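Local structure of sensor kinase CusS (Escherichia coli, 5KU5) at residues A[41-44]-A[45-48]. The protein senses copper and silver ions in the periplasm and, as a membrane histidine kinase, activates the response regulator CusR by phosphorylating it. Sequence-based numbering, arbitrary orientation. Where two conformers were deposited one is given.
Sequences DIVS and GYSN. With AG (silver ion), chain E.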
loop_
_atom_site.group_PDB
_atom_site.type_symbol
_atom_site.label_atom_id
_atom_site.label_comp_id
_atom_site.label_asym_id
_atom_site.label_seq_id
_atom_site.Cartn_x
_atom_site.Cartn_y
_atom_site.Cartn_z
ATOM N N ASP A 41 8.981 13.586 0.863
ATOM C CA ASP A 41 8.852 12.916 2.164
ATOM C C ASP A 41 8.021 11.632 2.073
ATOM O O ASP A 41 8.401 10.608 2.641
ATOM C CB ASP A 41 8.228 13.862 3.198
ATOM C CG ASP A 41 8.195 13.263 4.600
ATOM O OD1 ASP A 41 9.275 13.023 5.175
ATOM O OD2 ASP A 41 7.088 13.033 5.128
ATOM N N ILE A 42 6.897 11.699 1.361
ATOM C CA ILE A 42 6.029 10.533 1.150
ATOM C C ILE A 42 6.699 9.490 0.250
ATOM O O ILE A 42 6.780 8.314 0.607
ATOM C CB ILE A 42 4.657 10.948 0.549
ATOM C CG1 ILE A 42 3.858 11.758 1.581
ATOM C CG2 ILE A 42 3.852 9.728 0.096
ATOM C CD1 ILE A 42 2.676 12.514 1.011
ATOM N N VAL A 43 7.173 9.941 -0.908
ATOM C CA VAL A 43 7.708 9.059 -1.960
ATOM C C VAL A 43 8.965 8.297 -1.529
ATOM O O VAL A 43 9.143 7.136 -1.918
ATOM C CB VAL A 43 7.962 9.859 -3.267
ATOM C CG1 VAL A 43 8.817 9.086 -4.266
ATOM C CG2 VAL A 43 6.634 10.247 -3.903
ATOM N N SER A 44 9.822 8.945 -0.735
ATOM C CA SER A 44 11.042 8.314 -0.216
ATOM C C SER A 44 10.729 7.098 0.655
ATOM O O SER A 44 11.514 6.149 0.713
ATOM C CB SER A 44 11.875 9.321 0.585
ATOM O OG SER A 44 11.188 9.750 1.749
ATOM N N GLY A 45 9.580 7.130 1.334
ATOM C CA GLY A 45 9.128 6.009 2.157
ATOM C C GLY A 45 8.637 4.768 1.415
ATOM O O GLY A 45 8.463 3.720 2.045
ATOM N N TYR A 46 8.401 4.872 0.101
ATOM C CA TYR A 46 7.862 3.754 -0.692
ATOM C C TYR A 46 8.860 2.603 -0.853
ATOM O O TYR A 46 10.031 2.829 -1.161
ATOM C CB TYR A 46 7.431 4.208 -2.101
ATOM C CG TYR A 46 6.220 5.129 -2.212
ATOM C CD1 TYR A 46 5.196 5.140 -1.251
ATOM C CD2 TYR A 46 6.075 5.957 -3.327
ATOM C CE1 TYR A 46 4.091 5.976 -1.389
ATOM C CE2 TYR A 46 4.976 6.794 -3.471
ATOM C CZ TYR A 46 3.986 6.801 -2.502
ATOM O OH TYR A 46 2.898 7.628 -2.655
ATOM N N SER A 47 8.374 1.373 -0.674
ATOM C CA SER A 47 9.187 0.162 -0.842
ATOM C C SER A 47 9.110 -0.436 -2.253
ATOM O O SER A 47 10.050 -1.106 -2.692
ATOM C CB SER A 47 8.751 -0.903 0.168
ATOM O OG SER A 47 7.522 -1.505 -0.217
ATOM N N ASN A 48 7.990 -0.214 -2.943
ATOM C CA ASN A 48 7.700 -0.872 -4.227
ATOM C C ASN A 48 7.147 0.055 -5.328
ATOM O O ASN A 48 6.558 -0.423 -6.303
ATOM C CB ASN A 48 6.727 -2.031 -3.973
ATOM C CG ASN A 48 5.358 -1.563 -3.486
ATOM O OD1 ASN A 48 5.209 -0.463 -2.948
ATOM N ND2 ASN A 48 4.353 -2.406 -3.670
HETATM AG AG AG E . 11.588 -1.424 -4.623
#
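Tyr-46 folds back near the C-terminal end of helix 32-44, where its N is hydrogen-bonded to Val-43 O and its ring lies against the same backbone. The bond from Tyr-46 N to Val-43 O measures 3.1 Å, with a fairly straight N-H...O angle of 160°. One residue earlier, Gly-45 N reaches Ile-42 O, also at 3.1 Å, but the bond is bent to 133° and weak. Both bonds run from residue i+3 back to residue i, and the one from Tyr-46 closes a type I beta turn with Ser-44 and Gly-45 at its corners. Gly-45, having no side chain, lets the chain pass close to Ile-42 O. With CG anti to its own carbonyl carbon (chi1 -68°), Tyr-46 lays one ring face over the backbone of this turn: Val-43 CA makes a CH-pi contact 4.1 Å from the ring centroid, and Ile-42 O lies above the same face toward the rim. Branched aliphatic residues fill in around the ring, Ile-42 CG2 lying 3.6 Å from Tyr-46 OH, and Val-43 CG2 near Tyr-46 CE2. In this periplasmic sensor domain of PDC fold, the ring also touches Ile-17 and Leu-21, so this part of the chain packs against helix 2-25. Ser-44 suits its place because its short hydroxyl can bend back to the helix carbonyls: in one of two modelled conformers OG lies 3.0 Å from Asp-41 O and also within hydrogen-bonding range of Glu-40 O, so which carbonyl it serves is doubtful. Further along, the polar groups turn to other partners. Ser-47 O binds the silver ion at 2.5 Å, a site shared with Met-96 SD and His-108 ND1, while Ser-47 OG is hydrogen-bonded to Glu-16 of the second subunit. Asn-48 enters backbone hydrogen bonding with Ser-135, where the loop gives way to strand 49-54.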